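Nucleocapsid (PDB 4AKL) binds single- and double-stranded RNA, probably takes part in packaging the viral genome, and probably has sequence-non-specific endonuclease activity on double-stranded DNA. Local coordinates at residues K91-F96 with Y312-A317; K132-I137 with D305-S310; P41-F46 with V431-I436; G160-S165 with C426-V431. All blocks are in the same frame, centred on the assembly; numbering follows the deposited sequence.

How the contacts relate
Contacts 1 and 2 both use helix 306-316, bringing helices 86-98 and 120-136 against successive parts of it. Contacts 3 and 4 share helix 425-440, and V431 belongs to both contacts. The two pairs are well separated, with about 14 Å between the nearest atoms of contacts 2 and 4. Contacts 1 and 2 belong to the buried interior: contact 1 is apolar, whereas contact 2 adds a buried salt bridge. Contacts 3 and 4 are also mostly buried but lie farther from the chain centre; they pack mainly aliphatic side chains, with partly exposed residues such as K432 and R428 taking part, and contact 3 adds a salt bridge of uncertain geometry between D44 and K432.

Contact 1. Residues K91-F96 with Y312-A317; sequences KGLEWF and YWLYKA
The F96 ring has the CA of Y312 over one face, 4.0 Å from the ring centroid, while CE3 of the adjacent W95 covers the opposite face, over the centre. The Y315 ring is covered by F96 CB, which stands 3.4 Å from its centroid and only 14° off the normal: a close CH-pi contact. The F96 and Y315 planes are nearly parallel but slid so far apart that the rings barely overlap. Y312 instead offers its edge, CD1 lying 3.6 Å from F96 CE1. CG of Y315 is anti to the backbone N (chi1 159°), which lays the ring beneath F96 CB. Beside this aromatic cluster, L93 CD2 reaches L314 CB at 3.5 Å, the two leucines crossing at about a right angle. The hydroxyl of Y312 is bonded to D107. The local axes of 91-96 (helix 86-98) and 312-316 (helix 306-316) cross at -65°, 9.1 Å apart at closest approach, while F392 and M388 of helix 385-392 pack on L314.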
loop_
_atom_site.group_PDB
_atom_site.type_symbol
_atom_site.label_atom_id
_atom_site.label_comp_id
_atom_site.label_asym_id
_atom_site.label_seq_id
_atom_site.Cartn_x
_atom_site.Cartn_y
_atom_site.Cartn_z
ATOM N N LYS A 91 5.333 12.990 -16.167
ATOM C CA LYS A 91 3.907 12.871 -15.909
ATOM C C LYS A 91 3.633 12.652 -14.457
ATOM O O LYS A 91 2.773 13.319 -13.902
ATOM C CB LYS A 91 3.297 11.777 -16.754
ATOM C CG LYS A 91 3.273 12.186 -18.268
ATOM C CD LYS A 91 2.392 11.296 -19.062
ATOM C CE LYS A 91 2.941 9.901 -19.211
ATOM N NZ LYS A 91 2.222 9.177 -20.375
ATOM N N GLY A 92 4.387 11.752 -13.842
ATOM C CA GLY A 92 4.243 11.418 -12.399
ATOM C C GLY A 92 4.436 12.575 -11.418
ATOM O O GLY A 92 3.754 12.649 -10.398
ATOM N N LEU A 93 5.356 13.482 -11.720
ATOM C CA LEU A 93 5.547 14.704 -10.887
ATOM C C LEU A 93 4.506 15.742 -11.234
ATOM O O LEU A 93 3.858 16.356 -10.321
ATOM C CB LEU A 93 6.941 15.280 -11.077
ATOM C CG LEU A 93 8.058 14.486 -10.430
ATOM C CD1 LEU A 93 9.368 14.985 -10.981
ATOM C CD2 LEU A 93 8.008 14.534 -8.839
ATOM N N GLU A 94 4.302 15.959 -12.534
ATOM C CA GLU A 94 3.293 16.972 -12.956
ATOM C C GLU A 94 1.910 16.640 -12.388
ATOM O O GLU A 94 1.157 17.537 -12.011
ATOM C CB GLU A 94 3.266 17.140 -14.481
ATOM C CG GLU A 94 2.366 18.308 -15.076
ATOM C CD GLU A 94 2.690 19.774 -14.564
ATOM O OE1 GLU A 94 3.686 20.020 -13.833
ATOM O OE2 GLU A 94 1.897 20.681 -14.910
ATOM N N TRP A 95 1.589 15.356 -12.269
ATOM C CA TRP A 95 0.261 14.991 -11.773
ATOM C C TRP A 95 -0.090 15.694 -10.413
ATOM O O TRP A 95 -1.203 16.180 -10.244
ATOM C CB TRP A 95 0.128 13.493 -11.677
ATOM C CG TRP A 95 -1.275 13.023 -11.338
ATOM C CD1 TRP A 95 -2.227 12.625 -12.221
ATOM C CD2 TRP A 95 -1.859 12.902 -10.031
ATOM N NE1 TRP A 95 -3.389 12.267 -11.543
ATOM C CE2 TRP A 95 -3.184 12.418 -10.199
ATOM C CE3 TRP A 95 -1.399 13.154 -8.728
ATOM C CZ2 TRP A 95 -4.055 12.189 -9.113
ATOM C CZ3 TRP A 95 -2.284 12.928 -7.634
ATOM C CH2 TRP A 95 -3.575 12.445 -7.840
ATOM N N PHE A 96 0.858 15.744 -9.475
ATOM C CA PHE A 96 0.640 16.410 -8.170
ATOM C C PHE A 96 0.339 17.899 -8.308
ATOM O O PHE A 96 -0.494 18.433 -7.594
ATOM C CB PHE A 96 1.836 16.114 -7.214
ATOM C CG PHE A 96 1.869 14.691 -6.819
ATOM C CD1 PHE A 96 1.053 14.238 -5.799
ATOM C CD2 PHE A 96 2.662 13.771 -7.521
ATOM C CE1 PHE A 96 1.039 12.886 -5.437
ATOM C CE2 PHE A 96 2.648 12.426 -7.172
ATOM C CZ PHE A 96 1.845 11.985 -6.134
ATOM N N TYR A 312 5.012 10.983 -4.743
ATOM C CA TYR A 312 4.563 12.008 -3.845
ATOM C C TYR A 312 5.770 12.621 -3.090
ATOM O O TYR A 312 5.845 13.846 -2.908
ATOM C CB TYR A 312 3.548 11.445 -2.873
ATOM C CG TYR A 312 3.123 12.424 -1.845
ATOM C CD1 TYR A 312 2.451 13.586 -2.208
ATOM C CD2 TYR A 312 3.390 12.209 -0.494
ATOM C CE1 TYR A 312 2.048 14.527 -1.248
ATOM C CE2 TYR A 312 2.986 13.166 0.492
ATOM C CZ TYR A 312 2.323 14.301 0.110
ATOM O OH TYR A 312 1.933 15.241 1.059
ATOM N N TRP A 313 6.715 11.771 -2.667
ATOM C CA TRP A 313 7.866 12.254 -1.897
ATOM C C TRP A 313 8.788 13.053 -2.778
ATOM O O TRP A 313 9.314 14.076 -2.335
ATOM C CB TRP A 313 8.596 11.106 -1.156
ATOM C CG TRP A 313 7.709 10.465 -0.091
ATOM C CD1 TRP A 313 6.803 11.118 0.740
ATOM C CD2 TRP A 313 7.607 9.089 0.220
ATOM N NE1 TRP A 313 6.177 10.221 1.558
ATOM C CE2 TRP A 313 6.651 8.961 1.260
ATOM C CE3 TRP A 313 8.247 7.944 -0.260
ATOM C CZ2 TRP A 313 6.323 7.754 1.811
ATOM C CZ3 TRP A 313 7.915 6.741 0.280
ATOM C CH2 TRP A 313 6.957 6.644 1.313
ATOM N N LEU A 314 8.982 12.610 -4.013
ATOM C CA LEU A 314 9.693 13.432 -4.971
ATOM C C LEU A 314 9.043 14.806 -5.122
ATOM O O LEU A 314 9.722 15.835 -5.021
ATOM C CB LEU A 314 9.717 12.791 -6.319
ATOM C CG LEU A 314 10.459 11.512 -6.578
ATOM C CD1 LEU A 314 10.367 11.247 -8.099
ATOM C CD2 LEU A 314 11.933 11.574 -6.088
ATOM N N TYR A 315 7.728 14.821 -5.323
ATOM C CA TYR A 315 6.996 16.080 -5.436
ATOM C C TYR A 315 7.219 16.946 -4.184
ATOM O O TYR A 315 7.655 18.084 -4.304
ATOM C CB TYR A 315 5.521 15.807 -5.754
ATOM C CG TYR A 315 4.626 16.904 -5.423
ATOM C CD1 TYR A 315 4.485 18.013 -6.284
ATOM C CD2 TYR A 315 3.898 16.878 -4.271
ATOM C CE1 TYR A 315 3.594 19.069 -5.949
ATOM C CE2 TYR A 315 3.027 17.931 -3.939
ATOM C CZ TYR A 315 2.888 19.009 -4.781
ATOM O OH TYR A 315 2.011 20.033 -4.417
ATOM N N LYS A 316 6.975 16.396 -2.997
ATOM C CA LYS A 316 7.157 17.151 -1.771
ATOM C C LYS A 316 8.567 17.660 -1.537
ATOM O O LYS A 316 8.707 18.687 -0.950
ATOM C CB LYS A 316 6.756 16.342 -0.541
ATOM C CG LYS A 316 5.312 16.088 -0.443
ATOM C CD LYS A 316 4.438 17.409 -0.315
ATOM C CE LYS A 316 4.326 17.840 1.142
ATOM N NZ LYS A 316 3.208 18.802 1.313
ATOM N N ALA A 317 9.571 16.895 -1.970
ATOM C CA ALA A 317 10.950 17.292 -1.872
ATOM C C ALA A 317 11.379 18.320 -2.933
ATOM O O ALA A 317 12.506 18.753 -2.903
ATOM C CB ALA A 317 11.904 16.052 -1.922
#

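Contact 2. Residues K132-I137 with D305-S310; sequences KWRKDI and DTVFSS
D305 OD2 accepts from R134 NE at 2.9 Å and also from N468 ND2, so two donors grip one carboxylate oxygen. R134 holds the carboxylate side-on, the second bond running from NH2 to OD1 at 3.0 Å and nearly straight at 175°. NE approaches the syn lone pair of OD2, while NH2 meets OD1 on the syn side but tilted out of the carboxylate plane, consistent with the 42° between the guanidinium and carboxylate planes. OD1 also accepts a weak capping bond from F308 N, making D305 the N-cap of helix 306-316; the helix start would probably favour its charged form. R134 NH1 donates to F466 O, which helps to fix the guanidinium group. Alongside, V307 CG1 lies 3.3 Å from R134 NH2. The W133 indole is sandwiched: F308 presents its edge to one face, CD1 being 3.5 Å from W133 CG, and I137 CD1 covers the opposite face. With W133 CG anti to the backbone N (chi1 178°), the indole extends toward helix 306-316. The local axes of 132-136 and 306-310 are nearly perpendicular; the interface combines an edge-to-face (T-shaped) aromatic pair with a buried salt bridge at a helix N-cap in a mainly helical protein.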
loop_
_atom_site.group_PDB
_atom_site.type_symbol
_atom_site.label_atom_id
_atom_site.label_comp_id
_atom_site.label_asym_id
_atom_site.label_seq_id
_atom_site.Cartn_x
_atom_site.Cartn_y
_atom_site.Cartn_z
ATOM N N LYS A 132 -6.125 6.886 -9.284
ATOM C CA LYS A 132 -6.262 7.973 -10.244
ATOM C C LYS A 132 -4.932 8.348 -10.922
ATOM O O LYS A 132 -4.881 8.478 -12.152
ATOM C CB LYS A 132 -6.869 9.206 -9.582
ATOM C CG LYS A 132 -7.197 10.376 -10.579
ATOM C CD LYS A 132 -8.110 11.431 -9.925
ATOM C CE LYS A 132 -8.107 12.784 -10.710
ATOM N NZ LYS A 132 -8.296 12.558 -12.137
ATOM N N TRP A 133 -3.879 8.518 -10.113
ATOM C CA TRP A 133 -2.574 8.828 -10.595
ATOM C C TRP A 133 -2.157 7.788 -11.623
ATOM O O TRP A 133 -1.728 8.166 -12.713
ATOM C CB TRP A 133 -1.606 8.857 -9.424
ATOM C CG TRP A 133 -0.185 9.120 -9.707
ATOM C CD1 TRP A 133 0.462 10.335 -9.700
ATOM C CD2 TRP A 133 0.796 8.151 -10.002
ATOM N NE1 TRP A 133 1.799 10.179 -9.983
ATOM C CE2 TRP A 133 2.040 8.841 -10.175
ATOM C CE3 TRP A 133 0.770 6.768 -10.139
ATOM C CZ2 TRP A 133 3.247 8.166 -10.470
ATOM C CZ3 TRP A 133 1.983 6.087 -10.441
ATOM C CH2 TRP A 133 3.195 6.811 -10.601
ATOM N N ARG A 134 -2.285 6.498 -11.279
ATOM C CA ARG A 134 -1.943 5.418 -12.188
ATOM C C ARG A 134 -2.726 5.492 -13.537
ATOM O O ARG A 134 -2.133 5.407 -14.593
ATOM C CB ARG A 134 -2.180 4.064 -11.535
ATOM C CG ARG A 134 -1.200 3.752 -10.462
ATOM C CD ARG A 134 -1.602 2.611 -9.637
ATOM N NE ARG A 134 -0.457 2.173 -8.765
ATOM C CZ ARG A 134 0.343 1.125 -8.973
ATOM N NH1 ARG A 134 0.191 0.313 -10.026
ATOM N NH2 ARG A 134 1.301 0.850 -8.089
ATOM N N LYS A 135 -4.045 5.664 -13.457
ATOM C CA LYS A 135 -4.882 5.839 -14.628
ATOM C C LYS A 135 -4.495 7.083 -15.472
ATOM O O LYS A 135 -4.295 6.980 -16.679
ATOM C CB LYS A 135 -6.369 5.956 -14.230
ATOM C CG LYS A 135 -7.086 4.606 -13.867
ATOM C CD LYS A 135 -8.597 4.599 -14.307
ATOM C CE LYS A 135 -8.777 4.535 -15.860
ATOM N NZ LYS A 135 -10.207 4.269 -16.366
ATOM N N ASP A 136 -4.407 8.241 -14.825
ATOM C CA ASP A 136 -4.120 9.503 -15.519
ATOM C C ASP A 136 -2.785 9.494 -16.262
ATOM O O ASP A 136 -2.733 9.974 -17.386
ATOM C CB ASP A 136 -4.164 10.702 -14.546
ATOM C CG ASP A 136 -5.601 11.005 -14.036
ATOM O OD1 ASP A 136 -6.593 10.371 -14.501
ATOM O OD2 ASP A 136 -5.728 11.875 -13.158
ATOM N N ILE A 137 -1.725 8.940 -15.667
ATOM C CA ILE A 137 -0.409 8.973 -16.351
ATOM C C ILE A 137 -0.131 7.760 -17.299
ATOM O O ILE A 137 0.974 7.654 -17.885
ATOM C CB ILE A 137 0.783 9.194 -15.324
ATOM C CG1 ILE A 137 1.138 7.897 -14.520
ATOM C CG2 ILE A 137 0.467 10.370 -14.408
ATOM C CD1 ILE A 137 2.447 8.019 -13.674
ATOM N N ASP A 305 1.053 2.331 -1.489
ATOM C CA ASP A 305 1.264 2.184 -2.873
ATOM C C ASP A 305 2.665 2.709 -3.136
ATOM O O ASP A 305 2.917 3.935 -3.103
ATOM C CB ASP A 305 0.227 2.967 -3.679
ATOM C CG ASP A 305 0.391 2.754 -5.184
ATOM O OD1 ASP A 305 1.525 2.479 -5.604
ATOM O OD2 ASP A 305 -0.627 2.854 -5.939
ATOM N N THR A 306 3.569 1.786 -3.406
ATOM C CA THR A 306 4.987 2.054 -3.433
ATOM C C THR A 306 5.365 3.092 -4.463
ATOM O O THR A 306 6.089 4.022 -4.167
ATOM C CB THR A 306 5.787 0.732 -3.630
ATOM O OG1 THR A 306 5.561 -0.097 -2.497
ATOM C CG2 THR A 306 7.331 0.939 -3.787
ATOM N N VAL A 307 4.863 2.954 -5.665
ATOM C CA VAL A 307 5.236 3.879 -6.667
ATOM C C VAL A 307 4.558 5.255 -6.455
ATOM O O VAL A 307 5.202 6.289 -6.622
ATOM C CB VAL A 307 5.036 3.289 -8.093
ATOM C CG1 VAL A 307 3.575 3.178 -8.451
ATOM C CG2 VAL A 307 5.798 4.179 -9.119
ATOM N N PHE A 308 3.288 5.251 -6.051
ATOM C CA PHE A 308 2.569 6.501 -5.825
ATOM C C PHE A 308 3.204 7.327 -4.729
ATOM O O PHE A 308 3.472 8.541 -4.901
ATOM C CB PHE A 308 1.089 6.239 -5.515
ATOM C CG PHE A 308 0.289 7.483 -5.280
ATOM C CD1 PHE A 308 0.095 8.412 -6.304
ATOM C CD2 PHE A 308 -0.236 7.762 -4.045
ATOM C CE1 PHE A 308 -0.615 9.540 -6.106
ATOM C CE2 PHE A 308 -0.938 8.875 -3.820
ATOM C CZ PHE A 308 -1.155 9.794 -4.844
ATOM N N SER A 309 3.415 6.670 -3.578
ATOM C CA SER A 309 4.006 7.321 -2.446
ATOM C C SER A 309 5.402 7.767 -2.830
ATOM O O SER A 309 5.796 8.850 -2.498
ATOM C CB SER A 309 4.006 6.404 -1.199
ATOM O OG SER A 309 2.768 6.403 -0.493
ATOM N N SER A 310 6.146 6.963 -3.572
ATOM C CA SER A 310 7.466 7.413 -3.951
ATOM C C SER A 310 7.481 8.712 -4.792
ATOM O O SER A 310 8.365 9.566 -4.590
ATOM C CB SER A 310 8.280 6.274 -4.602
ATOM O OG SER A 310 8.605 5.269 -3.580
#

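Contact 3. Residues P41-F46 with V431-I436; sequences PNLDRF and VKLFEI
From its CB, L43 meets two residues of helix 425-440 at once: K432 CG and I436 CD1, each at 4.0 Å. CG is anti to the carbonyl carbon (chi1 -50°), and beyond it CD1 continues to L433, lying 4.0 Å from CD2 with CG of the same leucine close behind. The two leucine side chains meet obliquely. One residue thus bridges three positions of the helix, 432, 433 and 436, which the helical repeat places on a common side. I436 returns the contact with its terminal methyl: CD1 also packs against F46 CB at 3.7 Å and lies 3.8 Å from L43 O. The F46 ring itself leads away from this interface, toward S65, A66 and E69 of helix 56-71. At the margin, the bent chain of K432 carries NZ to the carboxylate of D44 in a salt bridge whose precise geometry is doubtful, because D44 OD1 is modelled too close to the lysine CE. The backbone of 41-46 has its own brace: N42 OD1 accepts from D44 N at 3.1 Å, in the carbonyl plane, with an N-H...O angle of 157°. V47, the next residue, and M50, a turn farther along helix 45-52, also pack on I436. The geometry defines an Asx turn leading into helix 45-52, with the hydrophobic side of that helix start seated on helix 425-440.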
loop_
_atom_site.group_PDB
_atom_site.type_symbol
_atom_site.label_atom_id
_atom_site.label_comp_id
_atom_site.label_asym_id
_atom_site.label_seq_id
_atom_site.Cartn_x
_atom_site.Cartn_y
_atom_site.Cartn_z
ATOM N N PRO A 41 19.941 -16.157 -3.783
ATOM C CA PRO A 41 20.908 -15.733 -2.813
ATOM C C PRO A 41 20.934 -16.673 -1.600
ATOM O O PRO A 41 19.900 -17.157 -1.148
ATOM C CB PRO A 41 20.422 -14.334 -2.407
ATOM C CG PRO A 41 19.313 -13.991 -3.318
ATOM C CD PRO A 41 18.777 -15.250 -3.812
ATOM N N ASN A 42 22.131 -16.929 -1.105
ATOM C CA ASN A 42 22.336 -17.804 0.019
ATOM C C ASN A 42 22.682 -16.905 1.183
ATOM O O ASN A 42 23.750 -16.272 1.195
ATOM C CB ASN A 42 23.457 -18.788 -0.256
ATOM C CG ASN A 42 23.524 -19.914 0.793
ATOM O OD1 ASN A 42 23.163 -19.737 1.955
ATOM N ND2 ASN A 42 23.982 -21.073 0.366
ATOM N N LEU A 43 21.779 -16.853 2.155
ATOM C CA LEU A 43 21.932 -15.965 3.281
ATOM C C LEU A 43 22.319 -16.712 4.561
ATOM O O LEU A 43 22.380 -16.113 5.625
ATOM C CB LEU A 43 20.634 -15.165 3.482
ATOM C CG LEU A 43 19.998 -14.446 2.266
ATOM C CD1 LEU A 43 18.751 -13.646 2.677
ATOM C CD2 LEU A 43 20.976 -13.525 1.575
ATOM N N ASP A 44 22.593 -18.009 4.444
ATOM C CA ASP A 44 22.909 -18.902 5.579
ATOM C C ASP A 44 23.913 -18.305 6.505
ATOM O O ASP A 44 23.675 -18.215 7.707
ATOM C CB ASP A 44 23.477 -20.270 5.095
ATOM C CG ASP A 44 22.392 -21.247 4.603
ATOM O OD1 ASP A 44 21.203 -20.977 4.798
ATOM O OD2 ASP A 44 22.734 -22.310 4.017
ATOM N N ARG A 45 25.041 -17.876 5.947
ATOM C CA ARG A 45 26.127 -17.371 6.763
ATOM C C ARG A 45 25.718 -16.221 7.680
ATOM O O ARG A 45 26.319 -16.042 8.725
ATOM C CB ARG A 45 27.317 -16.945 5.896
ATOM C CG ARG A 45 27.150 -15.581 5.168
ATOM C CD ARG A 45 28.315 -15.445 4.172
ATOM N NE ARG A 45 28.305 -14.195 3.423
ATOM C CZ ARG A 45 27.619 -13.968 2.307
ATOM N NH1 ARG A 45 26.831 -14.893 1.759
ATOM N NH2 ARG A 45 27.698 -12.779 1.731
ATOM N N PHE A 46 24.704 -15.453 7.305
ATOM C CA PHE A 46 24.297 -14.319 8.141
ATOM C C PHE A 46 23.606 -14.755 9.441
ATOM O O PHE A 46 23.516 -13.961 10.387
ATOM C CB PHE A 46 23.421 -13.341 7.379
ATOM C CG PHE A 46 24.104 -12.714 6.167
ATOM C CD1 PHE A 46 25.008 -11.665 6.325
ATOM C CD2 PHE A 46 23.825 -13.161 4.886
ATOM C CE1 PHE A 46 25.657 -11.097 5.220
ATOM C CE2 PHE A 46 24.453 -12.596 3.777
ATOM C CZ PHE A 46 25.376 -11.554 3.944
ATOM N N VAL A 431 11.780 -15.860 4.406
ATOM C CA VAL A 431 11.949 -16.675 5.618
ATOM C C VAL A 431 13.361 -16.547 6.205
ATOM O O VAL A 431 13.541 -16.410 7.444
ATOM C CB VAL A 431 11.626 -18.191 5.302
ATOM C CG1 VAL A 431 12.218 -19.101 6.299
ATOM C CG2 VAL A 431 10.137 -18.387 5.191
ATOM N N LYS A 432 14.356 -16.596 5.327
ATOM C CA LYS A 432 15.716 -16.512 5.762
ATOM C C LYS A 432 15.942 -15.123 6.357
ATOM O O LYS A 432 16.648 -15.023 7.363
ATOM C CB LYS A 432 16.731 -16.846 4.667
ATOM C CG LYS A 432 17.986 -17.577 5.217
ATOM C CD LYS A 432 17.589 -19.029 5.659
ATOM C CE LYS A 432 18.656 -20.047 5.556
ATOM N NZ LYS A 432 19.563 -20.163 6.719
ATOM N N LEU A 433 15.320 -14.072 5.802
ATOM C CA LEU A 433 15.447 -12.732 6.413
ATOM C C LEU A 433 14.773 -12.634 7.783
ATOM O O LEU A 433 15.296 -11.962 8.693
ATOM C CB LEU A 433 14.913 -11.628 5.547
ATOM C CG LEU A 433 15.756 -11.391 4.315
ATOM C CD1 LEU A 433 14.913 -10.711 3.251
ATOM C CD2 LEU A 433 17.026 -10.572 4.632
ATOM N N PHE A 434 13.627 -13.276 7.917
ATOM C CA PHE A 434 12.939 -13.346 9.171
ATOM C C PHE A 434 13.823 -14.059 10.225
ATOM O O PHE A 434 13.986 -13.548 11.289
ATOM C CB PHE A 434 11.594 -14.084 9.011
ATOM C CG PHE A 434 10.832 -14.263 10.311
ATOM C CD1 PHE A 434 10.094 -13.212 10.855
ATOM C CD2 PHE A 434 10.831 -15.465 10.971
ATOM C CE1 PHE A 434 9.382 -13.399 12.038
ATOM C CE2 PHE A 434 10.105 -15.641 12.170
ATOM C CZ PHE A 434 9.404 -14.611 12.685
ATOM N N GLU A 435 14.388 -15.209 9.882
ATOM C CA GLU A 435 15.185 -15.991 10.804
ATOM C C GLU A 435 16.377 -15.164 11.234
ATOM O O GLU A 435 16.718 -15.107 12.413
ATOM C CB GLU A 435 15.570 -17.347 10.198
ATOM C CG GLU A 435 14.311 -18.293 10.025
ATOM C CD GLU A 435 14.559 -19.539 9.153
ATOM O OE1 GLU A 435 15.418 -19.505 8.228
ATOM O OE2 GLU A 435 13.886 -20.568 9.394
ATOM N N ILE A 436 16.985 -14.477 10.278
ATOM C CA ILE A 436 18.102 -13.586 10.580
ATOM C C ILE A 436 17.676 -12.448 11.539
ATOM O O ILE A 436 18.388 -12.195 12.553
ATOM C CB ILE A 436 18.740 -13.038 9.308
ATOM C CG1 ILE A 436 19.415 -14.151 8.526
ATOM C CG2 ILE A 436 19.779 -11.960 9.615
ATOM C CD1 ILE A 436 19.743 -13.745 7.126
#

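Contact 4. Residues G160-S165 with C426-V431; sequences GEIVMS and CARTIV
I162 lays its CD1 methyl over the backbone of helix 425-440, 3.8 Å from both A427 C and R428 N. Here the N-terminal end of helix 163-181 packs against the side of helix 425-440 in a mainly helical fold, with I162 at the N-cap position. CG1 stands between the backbone N and the carbonyl carbon (chi1 72°), and CD1 extends from it at chi2 165° to touch three residues. A427 CB is 4.0 Å from that methyl, R428 CG is 4.1 Å away, and V431 CG2 is 3.9 Å away. R428 contributes only the aliphatic start of its chain here; its chain bends at chi3, and NE is bonded to N423 O. S165, about a turn on, also touches helix 425-440, through CB. Its hydroxyl is bonded to E435 OE2, a turn beyond V431 on helix 425-440, so a polar tie adjoins the apolar packing. V431 divides its methyls between the two partners, with CG2 against I162 and CG1 3.6 Å from S165 CB.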
loop_
_atom_site.group_PDB
_atom_site.type_symbol
_atom_site.label_atom_id
_atom_site.label_comp_id
_atom_site.label_asym_id
_atom_site.label_seq_id
_atom_site.Cartn_x
_atom_site.Cartn_y
_atom_site.Cartn_z
ATOM N N GLY A 160 9.010 -27.953 1.741
ATOM C CA GLY A 160 8.763 -28.559 3.055
ATOM C C GLY A 160 9.654 -28.068 4.189
ATOM O O GLY A 160 9.215 -27.974 5.335
ATOM N N GLU A 161 10.901 -27.750 3.874
ATOM C CA GLU A 161 11.856 -27.309 4.877
ATOM C C GLU A 161 11.644 -25.885 5.426
ATOM O O GLU A 161 12.330 -25.492 6.368
ATOM C CB GLU A 161 13.288 -27.441 4.332
ATOM C CG GLU A 161 13.594 -26.589 3.097
ATOM C CD GLU A 161 15.093 -26.364 2.878
ATOM O OE1 GLU A 161 15.816 -26.053 3.861
ATOM O OE2 GLU A 161 15.552 -26.503 1.715
ATOM N N ILE A 162 10.741 -25.097 4.845
ATOM C CA ILE A 162 10.412 -23.798 5.425
ATOM C C ILE A 162 8.944 -23.684 5.828
ATOM O O ILE A 162 8.513 -22.615 6.218
ATOM C CB ILE A 162 10.815 -22.658 4.504
ATOM C CG1 ILE A 162 9.894 -22.560 3.278
ATOM C CG2 ILE A 162 12.284 -22.826 4.091
ATOM C CD1 ILE A 162 10.038 -21.253 2.543
ATOM N N VAL A 163 8.172 -24.774 5.736
ATOM C CA VAL A 163 6.754 -24.718 6.084
ATOM C C VAL A 163 6.513 -24.218 7.520
ATOM O O VAL A 163 5.738 -23.295 7.737
ATOM C CB VAL A 163 6.032 -26.086 5.835
ATOM C CG1 VAL A 163 4.722 -26.148 6.577
ATOM C CG2 VAL A 163 5.774 -26.282 4.358
ATOM N N MET A 164 7.175 -24.822 8.478
ATOM C CA MET A 164 7.001 -24.425 9.872
ATOM C C MET A 164 7.419 -22.924 10.076
ATOM O O MET A 164 6.718 -22.193 10.748
ATOM C CB MET A 164 7.703 -25.420 10.819
ATOM C CG MET A 164 6.763 -26.577 11.390
ATOM S SD MET A 164 5.364 -27.235 10.392
ATOM C CE MET A 164 6.013 -28.850 9.871
ATOM N N SER A 165 8.521 -22.485 9.464
ATOM C CA SER A 165 8.961 -21.066 9.543
ATOM C C SER A 165 7.917 -20.105 8.987
ATOM O O SER A 165 7.641 -19.087 9.583
ATOM C CB SER A 165 10.277 -20.840 8.777
ATOM O OG SER A 165 11.388 -21.282 9.528
ATOM N N CYS A 426 11.253 -16.834 -3.689
ATOM C CA CYS A 426 10.704 -15.693 -3.018
ATOM C C CYS A 426 10.506 -16.018 -1.544
ATOM O O CYS A 426 11.036 -15.308 -0.647
ATOM C CB CYS A 426 9.373 -15.301 -3.628
ATOM S SG CYS A 426 8.688 -13.776 -2.882
ATOM N N ALA A 427 9.745 -17.078 -1.291
ATOM C CA ALA A 427 9.427 -17.442 0.083
ATOM C C ALA A 427 10.706 -17.875 0.827
ATOM O O ALA A 427 10.932 -17.486 1.969
ATOM C CB ALA A 427 8.367 -18.508 0.114
ATOM N N ARG A 428 11.572 -18.642 0.190
ATOM C CA ARG A 428 12.790 -19.030 0.897
ATOM C C ARG A 428 13.544 -17.804 1.427
ATOM O O ARG A 428 14.017 -17.821 2.560
ATOM C CB ARG A 428 13.693 -19.879 0.037
ATOM C CG ARG A 428 13.153 -21.284 -0.125
ATOM C CD ARG A 428 14.079 -22.150 -0.915
ATOM N NE ARG A 428 13.829 -22.059 -2.364
ATOM C CZ ARG A 428 14.718 -21.717 -3.320
ATOM N NH1 ARG A 428 15.990 -21.398 -3.057
ATOM N NH2 ARG A 428 14.317 -21.697 -4.570
ATOM N N THR A 429 13.618 -16.763 0.613
ATOM C CA THR A 429 14.403 -15.592 0.920
ATOM C C THR A 429 13.745 -14.711 2.005
ATOM O O THR A 429 14.453 -14.149 2.862
ATOM C CB THR A 429 14.620 -14.792 -0.358
ATOM O OG1 THR A 429 15.195 -15.646 -1.351
ATOM C CG2 THR A 429 15.508 -13.525 -0.112
ATOM N N ILE A 430 12.414 -14.572 1.958
ATOM C CA ILE A 430 11.638 -13.892 3.001
ATOM C C ILE A 430 11.869 -14.533 4.366
ATOM O O ILE A 430 12.116 -13.858 5.331
ATOM C CB ILE A 430 10.123 -13.916 2.680
ATOM C CG1 ILE A 430 9.794 -12.941 1.532
ATOM C CG2 ILE A 430 9.281 -13.526 3.896
ATOM C CD1 ILE A 430 8.352 -12.985 0.966
ATOM N N VAL A 431 11.780 -15.860 4.406
ATOM C CA VAL A 431 11.949 -16.675 5.618
ATOM C C VAL A 431 13.361 -16.547 6.205
ATOM O O VAL A 431 13.541 -16.410 7.444
ATOM C CB VAL A 431 11.626 -18.191 5.302
ATOM C CG1 VAL A 431 12.218 -19.101 6.299
ATOM C CG2 VAL A 431 10.137 -18.387 5.191
#